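Local coordinates for uncharacterized protein (Bacteroides eggerthii, PDB 4FTD) that is of unknown function but joins an immunoglobulin-like domain to a six-bladed beta-propeller and may take part in carbohydrate metabolism, at residues A[68-73]-A[88-93]; A[215-220]-A[229-234]. One frame throughout, in Å; residues are numbered along the deposited sequence.

From the N terminus, the chain first builds the immunoglobulin-like domain, where contact 1 joins the short edge strand 69-70 to strand 85-93 and closes a loop of 14 intervening residues that includes strand 74-75, so the pair is not a hairpin. Only after strand 98-106 has completed that sheet does the chain enter the beta-propeller, in which contact 2 closes a hairpin between strands 215-220 and 228-233. The two contacts therefore follow in series, neither nested nor crossed. The centres of contact 1 and contact 2 lie about 80 Å apart, on opposite sides of the chain's centre. Contact 1 finishes one edge of the first domain's sheet; contact 2 pairs the last two strands of a propeller blade.

Contact 1 (A[68-73]-A[88-93]); sequences AALQSE and QVLRII
A69 and I93 face each other as an antiparallel hydrogen-bonded pair: A69 N donates a hydrogen bond to I93 O (2.7 Å), and I93 N donates one to A69 O (2.9 Å). The oxygen of A69 is also approached at 3.4 Å by CA of I92 in a CA-H...O contact. One step on, L70 and I92 form a non-hydrogen-bonded pair. The CD2 methyl of L70 reaches CG2 of I92 at 4.2 Å and, at a similar distance, CD2 of L90, so that one branch of the leucine meets both partners. The chain then turns out of the strand at Q71, yet the pairing runs on in a longer bond from the N of Q71 to the O of R91 (3.3 Å). Bound to that same oxygen, weakly, is a water that also accepts from the N of S72.

With CG anti to its carbonyl carbon (chi1 -73°) and the chain bent at chi2 (-84°), the Q71 side chain runs alongside R91, pointing the same way. Its CG packs 3.6 Å from CB of R91, and the amide and guanidinium planes are only 30° apart. The stem of R91 thus supplies the apolar flank, while its NE forms a salt bridge with D100. This polar surface lies on the A69 and I93 side of the sheet. Beneath the other face, L70 rests on I60 and A62 of strand 58-64, L90 on I60 and on L17 and I20 of strand 17-22, and I92 on L64. Strand 69-70 is an outermost strand of the immunoglobulin-like sheet, with strand 85-93 between it and strand 98-106.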
# COMPACT_ATOMS: atom_id res chain seq x y z
N ALA A 68 -49.03 -29.68 -9.72
CA ALA A 68 -47.91 -29.40 -10.65
C ALA A 68 -46.77 -30.40 -10.44
O ALA A 68 -46.53 -30.81 -9.33
CB ALA A 68 -47.41 -27.98 -10.46
N ALA A 69 -46.10 -30.80 -11.52
CA ALA A 69 -44.96 -31.74 -11.50
C ALA A 69 -43.72 -31.08 -12.11
O ALA A 69 -43.85 -30.31 -13.06
CB ALA A 69 -45.30 -32.99 -12.32
N LEU A 70 -42.53 -31.37 -11.57
CA LEU A 70 -41.27 -31.07 -12.24
C LEU A 70 -41.12 -31.98 -13.48
O LEU A 70 -41.55 -33.16 -13.46
CB LEU A 70 -40.06 -31.33 -11.31
CG LEU A 70 -39.90 -30.58 -9.98
CD1 LEU A 70 -38.84 -31.30 -9.13
CD2 LEU A 70 -39.53 -29.12 -10.18
N GLN A 71 -40.56 -31.46 -14.56
CA GLN A 71 -40.17 -32.32 -15.69
C GLN A 71 -39.24 -33.43 -15.21
O GLN A 71 -39.34 -34.57 -15.64
CB GLN A 71 -39.34 -31.57 -16.73
CG GLN A 71 -40.07 -30.60 -17.61
CD GLN A 71 -40.71 -31.26 -18.79
OE1 GLN A 71 -41.62 -32.07 -18.65
NE2 GLN A 71 -40.24 -30.91 -19.99
N SER A 72 -38.27 -33.06 -14.37
CA SER A 72 -37.23 -33.98 -13.91
C SER A 72 -36.72 -33.49 -12.55
O SER A 72 -36.82 -32.31 -12.25
CB SER A 72 -36.05 -33.97 -14.90
OG SER A 72 -35.02 -34.88 -14.47
N GLU A 73 -36.17 -34.42 -11.77
CA GLU A 73 -35.57 -34.13 -10.47
C GLU A 73 -34.08 -34.03 -10.55
O GLU A 73 -33.45 -33.83 -9.52
CB GLU A 73 -35.88 -35.27 -9.45
CG GLU A 73 -37.33 -35.44 -9.08
CD GLU A 73 -37.54 -36.25 -7.81
OE1 GLU A 73 -36.75 -37.18 -7.43
OE2 GLU A 73 -38.52 -35.94 -7.15
N GLN A 88 -30.31 -22.96 -17.17
CA GLN A 88 -31.12 -24.03 -17.79
C GLN A 88 -32.60 -23.67 -17.46
O GLN A 88 -32.88 -23.00 -16.46
CB GLN A 88 -30.90 -25.41 -17.14
CG GLN A 88 -29.54 -26.06 -17.26
CD GLN A 88 -29.33 -26.63 -18.63
OE1 GLN A 88 -29.04 -25.90 -19.56
NE2 GLN A 88 -29.48 -27.93 -18.77
N VAL A 89 -33.53 -24.17 -18.27
CA VAL A 89 -34.95 -23.98 -18.05
C VAL A 89 -35.43 -25.03 -17.05
O VAL A 89 -35.11 -26.20 -17.20
CB VAL A 89 -35.77 -24.07 -19.38
CG1 VAL A 89 -37.25 -24.13 -19.08
CG2 VAL A 89 -35.49 -22.85 -20.26
N LEU A 90 -36.10 -24.60 -15.99
CA LEU A 90 -36.80 -25.49 -15.09
C LEU A 90 -38.27 -25.32 -15.42
O LEU A 90 -38.84 -24.24 -15.23
CB LEU A 90 -36.58 -25.17 -13.62
CG LEU A 90 -37.31 -26.07 -12.62
CD1 LEU A 90 -36.43 -26.45 -11.47
CD2 LEU A 90 -38.57 -25.40 -12.08
N ARG A 91 -38.88 -26.39 -15.93
CA ARG A 91 -40.28 -26.40 -16.33
C ARG A 91 -41.18 -27.12 -15.30
O ARG A 91 -40.89 -28.22 -14.88
CB ARG A 91 -40.42 -27.02 -17.72
CG ARG A 91 -41.85 -27.22 -18.22
CD ARG A 91 -41.92 -27.57 -19.69
NE ARG A 91 -41.33 -26.51 -20.50
CZ ARG A 91 -41.02 -26.59 -21.79
NH1 ARG A 91 -41.23 -27.70 -22.49
NH2 ARG A 91 -40.49 -25.53 -22.39
N ILE A 92 -42.26 -26.44 -14.89
CA ILE A 92 -43.28 -27.06 -14.05
C ILE A 92 -44.55 -27.21 -14.91
O ILE A 92 -44.88 -26.33 -15.74
CB ILE A 92 -43.40 -26.37 -12.69
CG1 ILE A 92 -44.02 -25.01 -12.84
CG2 ILE A 92 -42.01 -26.26 -12.01
CD1 ILE A 92 -44.50 -24.50 -11.51
N ILE A 93 -45.23 -28.34 -14.76
CA ILE A 93 -46.32 -28.70 -15.66
C ILE A 93 -47.45 -29.26 -14.85
O ILE A 93 -47.23 -29.90 -13.83
CB ILE A 93 -45.94 -29.85 -16.63
CG1 ILE A 93 -44.69 -29.55 -17.42
CG2 ILE A 93 -47.05 -30.16 -17.64
CD1 ILE A 93 -44.25 -30.74 -18.26
O HOH W 1 -38.04 -29.80 -14.20

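Contact 2 (A[215-220]-A[229-234]); sequences FKIYYW and VIANIN
With CG anti to the carbonyl carbon (chi1 -60°) and a bend at chi3, the K216 side chain runs alongside N232, then passes across V229, its CE 3.9 Å from V229 CG1. The K216 NZ bonds to Y218 OH at 3.0 Å and to the O of K186. Y218 takes the same first torsion, laying its CE2 3.9 Å from CG2 of V229. Shortening K216 to an alanine would probably leave Y218 OH and the O of K186 without their lysine partner and open a gap beside N232 and V229. On the other face, CD1 of I217 packs 3.9 Å from CB of A231, and CD2 of F215 lies 4.2 Å from CD1 of I233. I217 and F215 also touch F263 of strand 259-264, and A231 and I233 pack on strand 281-291, all in the next sheet. Between the faces, the O of I217 accepts two hydrogen bonds, from I230 N at 2.8 Å and A231 N at 3.2 Å, and CG2 of I217 meets CG1 of I230. I230 and A231 both opposite I217 make a classic beta bulge in the outer hairpin of a four-stranded antiparallel blade, the repeating sheet of a beta-propeller.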
# COMPACT_ATOMS: atom_id res chain seq x y z
N PHE A 215 27.11 15.80 8.48
CA PHE A 215 26.04 14.98 8.00
C PHE A 215 25.93 13.76 8.89
O PHE A 215 26.62 12.80 8.71
CB PHE A 215 26.25 14.66 6.52
CG PHE A 215 25.07 13.99 5.84
CD1 PHE A 215 23.75 14.41 6.07
CD2 PHE A 215 25.29 13.06 4.82
CE1 PHE A 215 22.68 13.82 5.42
CE2 PHE A 215 24.21 12.48 4.15
CZ PHE A 215 22.92 12.87 4.43
N LYS A 216 25.04 13.86 9.88
CA LYS A 216 24.99 12.93 10.98
C LYS A 216 23.75 12.08 10.90
O LYS A 216 22.73 12.54 10.37
CB LYS A 216 25.07 13.71 12.30
CG LYS A 216 26.35 14.52 12.42
CD LYS A 216 26.43 15.34 13.69
CE LYS A 216 26.72 14.44 14.87
NZ LYS A 216 26.66 15.24 16.10
N ILE A 217 23.89 10.84 11.35
CA ILE A 217 22.81 9.87 11.45
C ILE A 217 22.80 9.38 12.90
O ILE A 217 23.85 9.02 13.47
CB ILE A 217 22.96 8.68 10.51
CG1 ILE A 217 23.19 9.17 9.06
CG2 ILE A 217 21.77 7.74 10.58
CD1 ILE A 217 23.49 8.07 8.06
N TYR A 218 21.61 9.43 13.46
CA TYR A 218 21.34 9.05 14.81
C TYR A 218 20.38 7.86 14.88
O TYR A 218 19.50 7.70 14.02
CB TYR A 218 20.69 10.22 15.52
CG TYR A 218 21.53 11.49 15.54
CD1 TYR A 218 21.46 12.42 14.51
CD2 TYR A 218 22.40 11.76 16.62
CE1 TYR A 218 22.18 13.61 14.55
CE2 TYR A 218 23.14 12.94 16.67
CZ TYR A 218 23.03 13.86 15.63
OH TYR A 218 23.70 15.03 15.68
N TYR A 219 20.50 7.11 15.99
CA TYR A 219 19.77 5.88 16.22
C TYR A 219 19.25 5.79 17.64
O TYR A 219 19.99 6.08 18.60
CB TYR A 219 20.75 4.71 15.97
CG TYR A 219 20.23 3.29 16.28
CD1 TYR A 219 19.55 2.55 15.32
CD2 TYR A 219 20.53 2.67 17.48
CE1 TYR A 219 19.13 1.26 15.58
CE2 TYR A 219 20.09 1.38 17.74
CZ TYR A 219 19.39 0.69 16.79
OH TYR A 219 18.95 -0.60 17.02
N TRP A 220 17.99 5.36 17.78
CA TRP A 220 17.37 5.06 19.05
C TRP A 220 16.93 3.62 19.02
O TRP A 220 16.11 3.22 18.16
CB TRP A 220 16.12 5.93 19.27
CG TRP A 220 16.42 7.33 19.64
CD1 TRP A 220 16.36 7.88 20.90
CD2 TRP A 220 16.80 8.37 18.76
NE1 TRP A 220 16.73 9.20 20.85
CE2 TRP A 220 16.98 9.54 19.54
CE3 TRP A 220 17.03 8.44 17.37
CZ2 TRP A 220 17.36 10.75 18.99
CZ3 TRP A 220 17.41 9.66 16.83
CH2 TRP A 220 17.57 10.79 17.63
N VAL A 229 24.98 8.38 18.06
CA VAL A 229 25.46 8.87 16.78
C VAL A 229 26.06 7.64 16.09
O VAL A 229 26.98 7.04 16.63
CB VAL A 229 26.54 9.95 16.91
CG1 VAL A 229 26.76 10.58 15.55
CG2 VAL A 229 26.16 10.96 18.01
N ILE A 230 25.52 7.26 14.94
CA ILE A 230 26.04 6.14 14.14
C ILE A 230 26.78 6.57 12.89
O ILE A 230 27.46 5.77 12.28
CB ILE A 230 24.94 5.05 13.84
CG1 ILE A 230 23.80 5.56 12.96
CG2 ILE A 230 24.42 4.50 15.16
CD1 ILE A 230 22.88 4.47 12.43
N ALA A 231 26.69 7.85 12.51
CA ALA A 231 27.50 8.39 11.41
C ALA A 231 27.69 9.86 11.59
O ALA A 231 26.80 10.56 12.12
CB ALA A 231 26.83 8.15 10.06
N ASN A 232 28.84 10.32 11.15
CA ASN A 232 29.21 11.71 11.11
C ASN A 232 30.07 11.88 9.84
O ASN A 232 31.28 11.84 9.87
CB ASN A 232 29.88 12.14 12.43
CG ASN A 232 30.04 13.64 12.54
OD1 ASN A 232 29.95 14.33 11.56
ND2 ASN A 232 30.33 14.12 13.72
N ILE A 233 29.37 12.03 8.72
CA ILE A 233 29.93 11.94 7.38
C ILE A 233 30.45 13.30 6.98
O ILE A 233 29.75 14.33 7.08
CB ILE A 233 28.88 11.42 6.38
CG1 ILE A 233 28.43 10.00 6.77
CG2 ILE A 233 29.38 11.53 4.94
CD1 ILE A 233 27.14 9.57 6.10
N ASN A 234 31.74 13.30 6.65
CA ASN A 234 32.43 14.47 6.13
C ASN A 234 32.22 14.42 4.62
O ASN A 234 32.93 13.70 3.93
CB ASN A 234 33.92 14.41 6.44
CG ASN A 234 34.64 15.68 6.07
OD1 ASN A 234 34.25 16.41 5.16
ND2 ASN A 234 35.69 15.98 6.82